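Local coordinates for NS3-like protein (Alongshan virus, PDB 6M40) that probably unwinds RNA at the cost of nucleoside triphosphate hydrolysis, this chain being the helicase part of a flavivirus NS3-like protein, at residues V20-S25 and C145-A150; N47-A52 and S112-E117; F24-A29 and D165-I170; R33-Y38 and L63-G68; T92-L97 and S122-V127. One frame throughout, in Å; residues are numbered along the deposited sequence.

Interaction 1. Residues V20-S25 and C145-A150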
# COMPACT_ATOMS: atom_id res chain seq x y z
N VAL A 20 2.61 11.03 19.10
CA VAL A 20 2.18 10.04 18.11
C VAL A 20 1.93 8.73 18.83
O VAL A 20 2.78 8.27 19.62
CB VAL A 20 3.22 9.86 17.00
CG1 VAL A 20 2.67 8.93 15.92
CG2 VAL A 20 3.63 11.20 16.39
N LEU A 21 0.78 8.11 18.57
CA LEU A 21 0.33 6.95 19.33
C LEU A 21 -0.03 5.84 18.36
O LEU A 21 -1.07 5.90 17.69
CB LEU A 21 -0.85 7.32 20.22
CG LEU A 21 -1.21 6.39 21.39
CD1 LEU A 21 -2.55 5.72 21.10
CD2 LEU A 21 -0.14 5.37 21.68
N GLN A 22 0.81 4.81 18.29
CA GLN A 22 0.50 3.63 17.50
C GLN A 22 -0.54 2.77 18.20
O GLN A 22 -0.58 2.68 19.43
CB GLN A 22 1.76 2.78 17.28
CG GLN A 22 2.87 3.44 16.51
CD GLN A 22 3.93 2.44 16.10
OE1 GLN A 22 3.98 2.01 14.95
NE2 GLN A 22 4.79 2.07 17.04
N LEU A 23 -1.38 2.12 17.39
CA LEU A 23 -2.35 1.15 17.90
C LEU A 23 -2.36 -0.04 16.95
O LEU A 23 -2.85 0.07 15.83
CB LEU A 23 -3.74 1.77 18.01
CG LEU A 23 -3.92 2.87 19.04
CD1 LEU A 23 -5.40 3.17 19.13
CD2 LEU A 23 -3.36 2.49 20.39
N PHE A 24 -1.83 -1.17 17.41
CA PHE A 24 -1.78 -2.37 16.59
C PHE A 24 -3.18 -2.95 16.50
O PHE A 24 -3.66 -3.61 17.42
CB PHE A 24 -0.77 -3.36 17.17
CG PHE A 24 0.67 -2.90 17.04
CD1 PHE A 24 1.15 -1.85 17.80
CD2 PHE A 24 1.53 -3.52 16.15
CE1 PHE A 24 2.47 -1.42 17.68
CE2 PHE A 24 2.85 -3.10 16.03
CZ PHE A 24 3.31 -2.05 16.79
N SER A 25 -3.86 -2.67 15.39
CA SER A 25 -5.20 -3.16 15.12
C SER A 25 -5.11 -4.30 14.11
O SER A 25 -4.47 -4.15 13.07
CB SER A 25 -6.08 -2.05 14.56
OG SER A 25 -5.77 -1.79 13.21
N CYS A 145 -1.37 12.48 16.69
CA CYS A 145 -1.59 11.54 15.60
C CYS A 145 -1.94 10.18 16.19
O CYS A 145 -1.50 9.82 17.29
CB CYS A 145 -0.35 11.42 14.70
SG CYS A 145 -0.44 10.17 13.38
N ILE A 146 -2.74 9.41 15.46
CA ILE A 146 -3.04 8.04 15.81
C ILE A 146 -2.70 7.17 14.61
O ILE A 146 -3.39 7.22 13.58
CB ILE A 146 -4.51 7.85 16.23
CG1 ILE A 146 -4.76 8.61 17.54
CG2 ILE A 146 -4.83 6.37 16.42
CD1 ILE A 146 -6.18 8.52 18.04
N GLU A 147 -1.65 6.38 14.73
CA GLU A 147 -1.28 5.39 13.74
C GLU A 147 -1.90 4.04 14.07
O GLU A 147 -1.92 3.63 15.24
CB GLU A 147 0.24 5.23 13.68
CG GLU A 147 0.97 6.13 12.73
CD GLU A 147 2.42 5.74 12.60
OE1 GLU A 147 2.73 4.54 12.78
OE2 GLU A 147 3.25 6.63 12.34
N MSE A 148 -2.38 3.35 13.05
CA MSE A 148 -2.93 2.01 13.25
C MSE A 148 -2.55 1.12 12.08
O MSE A 148 -2.78 1.44 10.92
CB MSE A 148 -4.45 2.04 13.44
CG MSE A 148 -5.17 3.17 12.72
SE MSE A 148 -7.08 3.16 13.16
CE MSE A 148 -7.63 1.64 12.05
N THR A 149 -1.94 -0.02 12.41
CA THR A 149 -1.38 -0.93 11.43
C THR A 149 -1.51 -2.36 11.92
O THR A 149 -1.76 -2.61 13.10
CB THR A 149 0.11 -0.65 11.18
OG1 THR A 149 0.78 -0.65 12.45
CG2 THR A 149 0.31 0.66 10.49
N ALA A 150 -1.29 -3.30 11.00
CA ALA A 150 -1.18 -4.71 11.33
C ALA A 150 0.27 -5.18 11.42
O ALA A 150 0.58 -6.33 11.09
CB ALA A 150 -1.94 -5.55 10.30

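Interaction 2. Residues N47-A52 and S112-E117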
# COMPACT_ATOMS: atom_id res chain seq x y z
N ASN A 47 -8.78 21.57 16.36
CA ASN A 47 -9.95 22.12 15.67
C ASN A 47 -10.36 21.35 14.43
O ASN A 47 -11.53 21.41 14.05
CB ASN A 47 -9.69 23.57 15.25
CG ASN A 47 -9.33 24.47 16.42
OD1 ASN A 47 -9.75 24.23 17.55
ND2 ASN A 47 -8.56 25.51 16.14
N ARG A 48 -9.43 20.68 13.75
CA ARG A 48 -9.76 19.79 12.65
C ARG A 48 -9.01 18.48 12.83
O ARG A 48 -7.95 18.44 13.45
CB ARG A 48 -9.38 20.38 11.28
CG ARG A 48 -10.00 21.73 10.97
CD ARG A 48 -9.92 22.02 9.47
NE ARG A 48 -10.70 23.20 9.11
CZ ARG A 48 -10.95 23.58 7.86
NH1 ARG A 48 -10.49 22.87 6.84
NH2 ARG A 48 -11.67 24.67 7.64
N VAL A 49 -9.56 17.40 12.28
CA VAL A 49 -8.89 16.11 12.28
C VAL A 49 -9.01 15.48 10.91
O VAL A 49 -10.12 15.31 10.38
CB VAL A 49 -9.46 15.14 13.35
CG1 VAL A 49 -8.94 13.73 13.09
CG2 VAL A 49 -9.08 15.61 14.74
N TYR A 50 -7.88 15.10 10.34
CA TYR A 50 -7.82 14.50 9.01
C TYR A 50 -7.70 13.00 9.15
O TYR A 50 -6.92 12.51 9.97
CB TYR A 50 -6.64 15.08 8.22
CG TYR A 50 -6.92 16.47 7.70
CD1 TYR A 50 -6.78 17.59 8.52
CD2 TYR A 50 -7.35 16.67 6.40
CE1 TYR A 50 -7.04 18.87 8.04
CE2 TYR A 50 -7.62 17.94 5.91
CZ TYR A 50 -7.46 19.03 6.73
OH TYR A 50 -7.74 20.28 6.23
N VAL A 51 -8.49 12.27 8.37
CA VAL A 51 -8.50 10.81 8.40
C VAL A 51 -8.12 10.32 7.02
O VAL A 51 -8.69 10.76 6.02
CB VAL A 51 -9.88 10.27 8.83
CG1 VAL A 51 -9.82 8.75 8.92
CG2 VAL A 51 -10.31 10.87 10.16
N ALA A 52 -7.17 9.39 6.96
CA ALA A 52 -6.65 8.96 5.67
C ALA A 52 -6.37 7.46 5.68
O ALA A 52 -5.94 6.89 6.69
CB ALA A 52 -5.37 9.71 5.28
N SER A 112 -5.03 17.48 14.04
CA SER A 112 -4.65 16.12 14.41
C SER A 112 -4.99 15.18 13.26
O SER A 112 -5.88 15.45 12.45
CB SER A 112 -5.35 15.69 15.70
OG SER A 112 -4.78 16.36 16.80
N TYR A 113 -4.25 14.08 13.18
CA TYR A 113 -4.34 13.15 12.06
C TYR A 113 -4.67 11.76 12.60
O TYR A 113 -4.36 11.44 13.75
CB TYR A 113 -3.04 13.19 11.23
CG TYR A 113 -2.65 14.61 10.82
CD1 TYR A 113 -1.97 15.46 11.70
CD2 TYR A 113 -2.98 15.13 9.56
CE1 TYR A 113 -1.62 16.76 11.35
CE2 TYR A 113 -2.64 16.44 9.20
CZ TYR A 113 -1.96 17.24 10.10
OH TYR A 113 -1.61 18.53 9.76
N VAL A 114 -5.37 10.96 11.79
CA VAL A 114 -5.61 9.54 12.07
C VAL A 114 -5.27 8.79 10.79
O VAL A 114 -5.94 8.99 9.76
CB VAL A 114 -7.06 9.25 12.49
CG1 VAL A 114 -7.33 7.76 12.41
CG2 VAL A 114 -7.34 9.75 13.91
N LEU A 115 -4.26 7.94 10.83
CA LEU A 115 -3.79 7.22 9.66
C LEU A 115 -4.03 5.73 9.82
O LEU A 115 -3.69 5.15 10.86
CB LEU A 115 -2.31 7.48 9.41
CG LEU A 115 -1.89 8.82 8.79
CD1 LEU A 115 -2.28 10.01 9.63
CD2 LEU A 115 -0.39 8.77 8.57
N ASP A 116 -4.61 5.12 8.80
CA ASP A 116 -4.97 3.71 8.81
C ASP A 116 -4.15 2.98 7.76
O ASP A 116 -3.96 3.49 6.65
CB ASP A 116 -6.47 3.53 8.55
CG ASP A 116 -6.91 2.07 8.59
OD1 ASP A 116 -6.20 1.24 9.16
OD2 ASP A 116 -7.99 1.78 8.03
N GLU A 117 -3.67 1.80 8.11
CA GLU A 117 -2.84 0.99 7.21
C GLU A 117 -1.51 1.67 6.93
O GLU A 117 -1.03 1.72 5.80
CB GLU A 117 -3.58 0.71 5.90
CG GLU A 117 -4.90 -0.01 6.06
CD GLU A 117 -4.73 -1.49 6.35
OE1 GLU A 117 -4.12 -2.19 5.51
OE2 GLU A 117 -5.19 -1.96 7.40

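Interaction 3. Residues F24-A29 and D165-I170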
# COMPACT_ATOMS: atom_id res chain seq x y z
N PHE A 24 -1.83 -1.17 17.41
CA PHE A 24 -1.78 -2.37 16.59
C PHE A 24 -3.18 -2.95 16.50
O PHE A 24 -3.66 -3.61 17.42
CB PHE A 24 -0.77 -3.36 17.17
CG PHE A 24 0.67 -2.90 17.04
CD1 PHE A 24 1.15 -1.85 17.80
CD2 PHE A 24 1.53 -3.52 16.15
CE1 PHE A 24 2.47 -1.42 17.68
CE2 PHE A 24 2.85 -3.10 16.03
CZ PHE A 24 3.31 -2.05 16.79
N SER A 25 -3.86 -2.67 15.39
CA SER A 25 -5.20 -3.16 15.12
C SER A 25 -5.11 -4.30 14.11
O SER A 25 -4.47 -4.15 13.07
CB SER A 25 -6.08 -2.05 14.56
OG SER A 25 -5.77 -1.79 13.21
N HIS A 26 -5.75 -5.42 14.42
CA HIS A 26 -5.64 -6.58 13.54
C HIS A 26 -6.42 -6.31 12.25
O HIS A 26 -7.29 -5.44 12.20
CB HIS A 26 -6.10 -7.86 14.27
CG HIS A 26 -7.58 -8.08 14.31
ND1 HIS A 26 -8.28 -8.16 15.49
CD2 HIS A 26 -8.48 -8.29 13.32
CE1 HIS A 26 -9.56 -8.38 15.22
NE2 HIS A 26 -9.70 -8.46 13.91
N PRO A 27 -6.09 -7.03 11.18
CA PRO A 27 -6.62 -6.67 9.86
C PRO A 27 -8.13 -6.84 9.81
O PRO A 27 -8.67 -7.88 10.20
CB PRO A 27 -5.93 -7.65 8.91
CG PRO A 27 -4.86 -8.35 9.71
CD PRO A 27 -5.22 -8.22 11.14
N GLY A 28 -8.81 -5.80 9.34
CA GLY A 28 -10.26 -5.83 9.25
C GLY A 28 -10.87 -6.17 10.59
O GLY A 28 -11.64 -7.12 10.71
N ALA A 29 -10.52 -5.40 11.61
CA ALA A 29 -11.12 -5.57 12.92
C ALA A 29 -12.33 -4.66 13.03
O ALA A 29 -12.63 -3.87 12.14
CB ALA A 29 -10.10 -5.26 14.01
N ASP A 165 -4.58 -11.99 14.20
CA ASP A 165 -5.93 -12.24 14.67
C ASP A 165 -6.95 -11.66 13.70
O ASP A 165 -6.67 -10.70 12.97
CB ASP A 165 -6.15 -11.61 16.05
CG ASP A 165 -5.14 -12.09 17.08
OD1 ASP A 165 -4.67 -13.24 16.96
OD2 ASP A 165 -4.83 -11.32 18.00
N SER A 166 -8.14 -12.24 13.69
CA SER A 166 -9.22 -11.78 12.83
C SER A 166 -10.52 -11.78 13.62
O SER A 166 -10.57 -12.22 14.77
CB SER A 166 -9.33 -12.64 11.56
OG SER A 166 -8.95 -13.97 11.83
N ASN A 167 -11.59 -11.29 12.98
CA ASN A 167 -12.91 -11.36 13.60
C ASN A 167 -13.34 -12.80 13.81
O ASN A 167 -13.71 -13.20 14.91
CB ASN A 167 -13.94 -10.62 12.73
CG ASN A 167 -13.77 -9.13 12.78
OD1 ASN A 167 -13.13 -8.59 13.69
ND2 ASN A 167 -14.34 -8.44 11.81
N TYR A 168 -13.31 -13.60 12.74
CA TYR A 168 -13.61 -15.02 12.78
C TYR A 168 -12.32 -15.82 12.75
O TYR A 168 -11.28 -15.34 12.28
CB TYR A 168 -14.49 -15.42 11.59
CG TYR A 168 -15.86 -14.78 11.60
CD1 TYR A 168 -16.04 -13.48 11.14
CD2 TYR A 168 -16.97 -15.48 12.06
CE1 TYR A 168 -17.29 -12.89 11.15
CE2 TYR A 168 -18.23 -14.89 12.07
CZ TYR A 168 -18.38 -13.60 11.61
OH TYR A 168 -19.61 -13.00 11.61
N PRO A 169 -12.33 -17.06 13.25
CA PRO A 169 -11.12 -17.88 13.16
C PRO A 169 -10.70 -18.08 11.71
O PRO A 169 -11.51 -17.99 10.78
CB PRO A 169 -11.54 -19.21 13.82
CG PRO A 169 -13.04 -19.23 13.70
CD PRO A 169 -13.46 -17.79 13.84
N ILE A 170 -9.41 -18.34 11.53
CA ILE A 170 -8.84 -18.68 10.24
C ILE A 170 -8.00 -19.94 10.42
O ILE A 170 -7.28 -20.07 11.41
CB ILE A 170 -7.97 -17.53 9.67
CG1 ILE A 170 -8.80 -16.26 9.50
CG2 ILE A 170 -7.35 -17.95 8.34
CD1 ILE A 170 -7.99 -15.05 9.12

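Interaction 4. Residues R33-Y38 and L63-G68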
# COMPACT_ATOMS: atom_id res chain seq x y z
N ARG A 33 -15.93 0.49 14.73
CA ARG A 33 -16.48 0.84 16.03
C ARG A 33 -15.60 1.85 16.75
O ARG A 33 -16.11 2.74 17.43
CB ARG A 33 -16.67 -0.46 16.84
CG ARG A 33 -16.66 -0.37 18.36
CD ARG A 33 -18.06 -0.30 18.97
NE ARG A 33 -18.02 -0.57 20.41
CZ ARG A 33 -17.46 0.24 21.31
NH1 ARG A 33 -16.87 1.36 20.92
NH2 ARG A 33 -17.47 -0.09 22.59
N ALA A 34 -14.28 1.77 16.56
CA ALA A 34 -13.35 2.51 17.40
C ALA A 34 -12.89 3.84 16.82
O ALA A 34 -12.46 4.71 17.59
CB ALA A 34 -12.10 1.66 17.69
N ILE A 35 -12.94 4.05 15.51
CA ILE A 35 -12.33 5.26 14.97
C ILE A 35 -13.17 6.50 15.28
O ILE A 35 -12.59 7.57 15.52
CB ILE A 35 -12.06 5.18 13.45
CG1 ILE A 35 -12.90 4.14 12.71
CG2 ILE A 35 -10.59 4.89 13.18
CD1 ILE A 35 -12.33 3.77 11.34
N PRO A 36 -14.51 6.45 15.25
CA PRO A 36 -15.27 7.65 15.63
C PRO A 36 -15.02 8.07 17.07
O PRO A 36 -15.13 9.26 17.39
CB PRO A 36 -16.73 7.23 15.41
CG PRO A 36 -16.67 6.10 14.43
CD PRO A 36 -15.40 5.37 14.76
N GLU A 37 -14.69 7.14 17.96
CA GLU A 37 -14.35 7.53 19.32
C GLU A 37 -13.00 8.24 19.38
O GLU A 37 -12.79 9.11 20.23
CB GLU A 37 -14.35 6.32 20.25
CG GLU A 37 -15.67 6.09 20.98
CD GLU A 37 -15.83 6.99 22.19
OE1 GLU A 37 -15.15 8.03 22.26
OE2 GLU A 37 -16.64 6.64 23.08
N TYR A 38 -12.07 7.88 18.49
CA TYR A 38 -10.77 8.54 18.50
C TYR A 38 -10.85 9.96 17.96
O TYR A 38 -10.12 10.84 18.42
CB TYR A 38 -9.74 7.72 17.71
CG TYR A 38 -9.22 6.50 18.46
CD1 TYR A 38 -8.49 6.64 19.63
CD2 TYR A 38 -9.47 5.21 18.00
CE1 TYR A 38 -8.02 5.54 20.32
CE2 TYR A 38 -9.00 4.10 18.69
CZ TYR A 38 -8.28 4.27 19.85
OH TYR A 38 -7.81 3.17 20.54
N LEU A 63 -15.49 6.74 5.94
CA LEU A 63 -16.58 7.69 5.81
C LEU A 63 -17.90 7.07 6.27
O LEU A 63 -18.62 7.66 7.08
CB LEU A 63 -16.69 8.15 4.36
CG LEU A 63 -16.88 9.63 4.05
CD1 LEU A 63 -17.88 9.76 2.91
CD2 LEU A 63 -17.31 10.45 5.25
N GLU A 64 -18.23 5.88 5.76
CA GLU A 64 -19.41 5.17 6.25
C GLU A 64 -19.40 5.14 7.78
O GLU A 64 -20.27 5.72 8.44
CB GLU A 64 -19.47 3.76 5.66
CG GLU A 64 -19.82 3.73 4.15
CD GLU A 64 -20.12 2.33 3.60
OE1 GLU A 64 -20.77 1.53 4.31
OE2 GLU A 64 -19.72 2.04 2.46
N SER A 65 -18.37 4.54 8.37
CA SER A 65 -18.29 4.32 9.82
C SER A 65 -18.19 5.61 10.63
O SER A 65 -18.01 5.52 11.86
CB SER A 65 -17.09 3.43 10.14
OG SER A 65 -15.90 3.97 9.60
N LEU A 66 -18.27 6.79 10.03
CA LEU A 66 -18.38 8.04 10.76
C LEU A 66 -19.70 8.73 10.48
O LEU A 66 -19.86 9.90 10.84
CB LEU A 66 -17.23 8.98 10.39
CG LEU A 66 -15.81 8.59 10.80
CD1 LEU A 66 -14.79 9.41 10.02
CD2 LEU A 66 -15.62 8.78 12.30
N GLN A 67 -20.65 8.03 9.85
CA GLN A 67 -21.84 8.67 9.30
C GLN A 67 -22.44 9.67 10.28
O GLN A 67 -22.61 10.85 9.96
CB GLN A 67 -22.87 7.61 8.90
CG GLN A 67 -22.87 7.33 7.40
CD GLN A 67 -23.99 6.41 6.96
OE1 GLN A 67 -24.49 5.60 7.74
NE2 GLN A 67 -24.39 6.52 5.70
N GLY A 68 -22.74 9.23 11.50
CA GLY A 68 -23.32 10.11 12.48
C GLY A 68 -22.30 10.88 13.29
O GLY A 68 -22.15 10.63 14.49

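Interaction 5. Residues T92-L97 and S122-V127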
# COMPACT_ATOMS: atom_id res chain seq x y z
N THR A 92 -7.54 9.82 1.22
CA THR A 92 -6.53 8.78 1.12
C THR A 92 -5.17 9.33 1.54
O THR A 92 -4.98 10.54 1.66
CB THR A 92 -6.47 8.24 -0.31
OG1 THR A 92 -5.81 9.19 -1.15
CG2 THR A 92 -7.87 8.00 -0.83
N HIS A 93 -4.23 8.42 1.77
CA HIS A 93 -2.85 8.83 2.05
C HIS A 93 -2.36 9.79 0.98
O HIS A 93 -1.99 10.93 1.26
CB HIS A 93 -1.93 7.61 2.11
CG HIS A 93 -2.16 6.74 3.31
ND1 HIS A 93 -1.85 5.40 3.31
CD2 HIS A 93 -2.62 7.02 4.55
CE1 HIS A 93 -2.13 4.89 4.50
NE2 HIS A 93 -2.60 5.85 5.27
N GLN A 94 -2.36 9.32 -0.27
CA GLN A 94 -1.87 10.12 -1.38
C GLN A 94 -2.44 11.54 -1.36
O GLN A 94 -1.68 12.51 -1.22
CB GLN A 94 -2.20 9.42 -2.70
CG GLN A 94 -1.14 9.61 -3.78
CD GLN A 94 -1.16 8.53 -4.85
OE1 GLN A 94 -1.75 7.46 -4.68
NE2 GLN A 94 -0.51 8.82 -5.97
N THR A 95 -3.75 11.69 -1.47
CA THR A 95 -4.23 13.05 -1.69
C THR A 95 -4.23 13.90 -0.43
O THR A 95 -4.45 15.11 -0.52
CB THR A 95 -5.64 13.10 -2.32
OG1 THR A 95 -6.66 12.80 -1.36
CG2 THR A 95 -5.75 12.15 -3.52
N LEU A 96 -3.98 13.33 0.75
CA LEU A 96 -3.66 14.17 1.89
C LEU A 96 -2.26 14.74 1.74
O LEU A 96 -2.04 15.94 1.95
CB LEU A 96 -3.76 13.40 3.21
CG LEU A 96 -3.78 14.31 4.45
CD1 LEU A 96 -3.86 13.48 5.69
CD2 LEU A 96 -2.58 15.24 4.57
N LEU A 97 -1.29 13.89 1.43
CA LEU A 97 0.05 14.37 1.15
C LEU A 97 -0.01 15.50 0.13
O LEU A 97 0.54 16.59 0.35
CB LEU A 97 0.94 13.23 0.67
CG LEU A 97 2.41 13.60 0.51
CD1 LEU A 97 2.97 14.07 1.84
CD2 LEU A 97 3.22 12.44 -0.04
N SER A 122 3.76 2.13 -0.24
CA SER A 122 3.79 3.29 -1.12
C SER A 122 4.81 4.27 -0.56
O SER A 122 4.95 4.39 0.66
CB SER A 122 2.42 3.97 -1.24
OG SER A 122 2.22 4.92 -0.20
N ALA A 123 5.54 4.95 -1.45
CA ALA A 123 6.42 6.01 -1.00
C ALA A 123 5.64 7.14 -0.36
O ALA A 123 6.15 7.81 0.54
CB ALA A 123 7.26 6.54 -2.16
N HIS A 124 4.39 7.35 -0.78
CA HIS A 124 3.64 8.49 -0.27
C HIS A 124 3.23 8.26 1.17
O HIS A 124 3.33 9.18 1.99
CB HIS A 124 2.46 8.77 -1.19
CG HIS A 124 2.86 8.91 -2.62
ND1 HIS A 124 3.27 7.83 -3.38
CD2 HIS A 124 2.98 9.99 -3.42
CE1 HIS A 124 3.59 8.24 -4.59
NE2 HIS A 124 3.42 9.55 -4.64
N THR A 125 2.79 7.05 1.51
CA THR A 125 2.52 6.74 2.91
C THR A 125 3.74 7.06 3.77
O THR A 125 3.62 7.68 4.83
CB THR A 125 2.13 5.27 3.06
OG1 THR A 125 1.12 4.94 2.10
CG2 THR A 125 1.59 5.00 4.45
N LYS A 126 4.93 6.67 3.31
CA LYS A 126 6.14 6.84 4.10
C LYS A 126 6.40 8.31 4.41
O LYS A 126 6.56 8.69 5.57
CB LYS A 126 7.33 6.25 3.36
CG LYS A 126 7.14 4.85 2.79
CD LYS A 126 7.54 3.78 3.79
CE LYS A 126 7.73 2.44 3.13
NZ LYS A 126 8.47 1.51 4.03
N VAL A 127 6.47 9.15 3.37
CA VAL A 127 6.79 10.55 3.60
C VAL A 127 5.66 11.22 4.37
O VAL A 127 5.90 12.09 5.22
CB VAL A 127 7.06 11.26 2.26
CG1 VAL A 127 8.07 10.47 1.44
CG2 VAL A 127 5.79 11.43 1.49

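Interaction 1. Residues V20-S25 and C145-A150
Leu21 and Glu147 tie these two parallel strands together. Leu21 N gives its hydrogen to Cys145 O (3.1 Å), Leu21 O accepts Glu147 N (3.1 Å), and one step along, Leu23 N bonds to Glu147 O at 2.7 Å. All three bonds are bent, the last with 137° at the hydrogen. The close side of the contact is the face bearing Val20, Gln22, Cys145 and Glu147. There the side chains of Gln22 and Glu147 run next to each other in the same direction, amide and carboxylate turned almost perpendicular (88°). Their polar ends are claimed elsewhere, Glu147 OE2 by His133 NE2 and Gln22 NE2 by Glu159 OE2. Val20 CG1, set trans to its own amide nitrogen (chi1 -174°), meets Cys145 CB at 4.1 Å, and helix 123-136 packs under this face. On the other face the looseness is confined to Leu21, exposed to solvent, and to Leu23 CD1, which only grazes Ile146 CG2 (4.2 Å); Ile146 and Met148, a selenomethionine, are buried, and Met148 CB comes to 3.5 Å from Leu23 O. Beyond, a weak bond runs from Ser25 N to Thr149 O. Strand 20-24 is an outermost strand of the six-stranded parallel sheet, and the chain leads from it into the phosphate-binding loop, the arrangement of the first RecA-like domain in superfamily 2 helicases.

Interaction 2. Residues N47-A52 and S112-E117
Tyr50 O takes the shortest bond between these strands, 2.8 Å from Val114 N, and also has Tyr113 CA nearby at 3.4 Å as a C-H donor. Ser112 O is engaged in the same way, accepting Tyr50 N (2.9 Å) while Val49 CA lies close beside it. Three further bonds, Ser112 N to Arg48 O, Ala52 N to Val114 O and Asp116 N to Ala52 O, complete an evenly spaced parallel pairing with the strands only 16° apart. This is the middle of the RecA-like sheet, and strand 111-116 ends at Asp116, which with Glu117 just after it opens the DExH box (Walker B) motif. Consistent with that role, Asp116 OD1 makes a salt bridge to Lys31 of the phosphate-binding loop. On the face bearing Val49, Ser112 and Val114, Val49 CG2 approaches Ser112 CB (3.9 Å), its CG1 turns to Val114 CG2, and Leu42 of helix 31-42 packs over all three residues. The other face carries the two tyrosines. Tyr113 CD2 comes obliquely to Tyr50 CB at 3.9 Å, with both rings on the amide-nitrogen side of their own backbones (chi1 -76° for Tyr50, -52° for Tyr113), while Tyr50 OH hydrogen-bonds to Tyr99 OH.

Interaction 3. Residues F24-A29 and D165-I170
The imidazole of His26 lies against the peptide between Asp165 and Ser166, and much of the contact is this face-on packing. One ring face has Asp165 C 3.6 Å above its plane and Ser166 N slightly higher, both displaced toward the rim. The opposite face has Ala29 CB of its own loop over it. With chi1 at 82°, CG sits between the backbone N and the carbonyl carbon, and that rotation swings the ring across to the 165-167 backbone. Packing of a plainer sort comes from Pro27, whose CD faces Asp165 O at 3.4 Å. Polar contacts are few and soft. His26 NE2 makes a weak hydrogen bond of 3.4 Å (144° at the hydrogen) to Asn167 OD1, which comes in at the ring edge, near its plane, with the amide plane turned 79° from the ring. Asn167 ND2 lies 3.2 Å from Gly28 O, but the angle is poor; its actual bond is to Arg302 O. Within its own segment Ser166 OG bonds to Tyr168 O (2.7 Å). The 24-29 segment leads from strand 20-24 into the phosphate-binding loop ahead of helix 31-42. The 165-170 segment enters strand 170-175 of the second, mixed sheet, with Pro27 also touching Gln295 of helix 290-297, so the contact bridges the two RecA-like domains.

Interaction 4. Residues R33-Y38 and L63-G68
Pro36 and Leu66 bring the two backbones to 5.8 Å between their CA atoms, the first within helix 31-42, kinked at this point, the second in a type I turn from Glu64 to Gln67 that leads out of the end of helix 56-64. In the RecA-like fold both helices pack on one face of the parallel sheet. Helix 31-42 follows the phosphate-binding loop and helix 56-64 follows the next strand, so this contact joins neighbouring crossover helices. The kink fits a proline, whose nitrogen carries no hydrogen for the preceding turn; Glu37 N has only a weak bond, to Ala34 O, in place of the regular one to the turn before. No hydrogen bond spans the two segments. Contact rests instead on the pyrrolidine ring, which turns its CB and CG toward Ser65 O and the Leu66 branch. Ile35, the residue before it, reaches with CD1 to 4.0 Å from Ser65 OG and also packs on Met148 of the sheet. That hydroxyl is already engaged, bonding back to the carbonyls of Glu61 and Met62 in the last turns of helix 56-64. Leu66, also resting on Val90, has CG opposite its own carbonyl carbon (chi1 -67°), which carries CD2 over the proline, 3.5 Å from Pro36 CA and 3.6 Å from Pro36 CG.

Interaction 5. Residues T92-L97 and S122-V127
His93 and Thr125 meet where two helices of the first RecA-like domain start side by side, helix 93-102 directly after strand 88-92 and helix 123-136 a few residues beyond the DExH box. The short helical pieces cross at 54°, their axes 8.9 Å apart. Each start has a hydroxyl in the N-cap position. Thr92 OG1 accepts Thr95 N at 3.3 Å in a nearly straight bond. Ser122 OG, as modelled, shares a hydrogen bond of 2.5 Å with Thr125 OG1, either of which may be the donor. The methyl of Thr125 lies over the imidazole: Thr125 CG2 is 4.0 Å from the centroid of the His93 ring, 30° off its normal, a CH-pi contact. In the neighbouring pair the histidine belongs to the other helix, and Gln94 supplies the aliphatic part, its CG standing over a face of the His124 ring, 4.2 Å from His124 CD2. The Gln94 amide beyond it is moderately inclined to that ring. Leu97 fills the angle between the helices, with CD2 reaching His124 O (3.8 Å) and His124 CB (3.9 Å). Its chi1 of -173° puts the branch trans to the backbone nitrogen and so directs it across the gap, where Val127 is another neighbour. Farther along, Leu128 of helix 123-136 packs against His93 and Leu97. Helix 362-371 packs on the same contact: Leu369 touches Leu97, His124 and Val127, and the ring of Trp368 meets His124. Helix 328-339 reaches Val127 through Cys336.

From the N terminus, residues 20-25 open interaction 1, which closes at 145-150 and holds interactions 2, 4 and 5 nested within its loop. Inside it, interaction 4 (33-38 with 63-68) closes before interaction 5 (92-97 with 122-127) opens, and interaction 2 (47-52 with 112-117) crosses both, its segments alternating with theirs. Interactions 1 and 2 lie on one parallel sheet, joined through neighbouring strands 145-149 and 111-116. Interaction 4 belongs to helices packed on that sheet, touching interaction 1, while interaction 5 touches interaction 2. Interaction 3 starts from the stretch of interaction 1 but closes later, at 165-170, tying this domain to the second, mixed-sheet one.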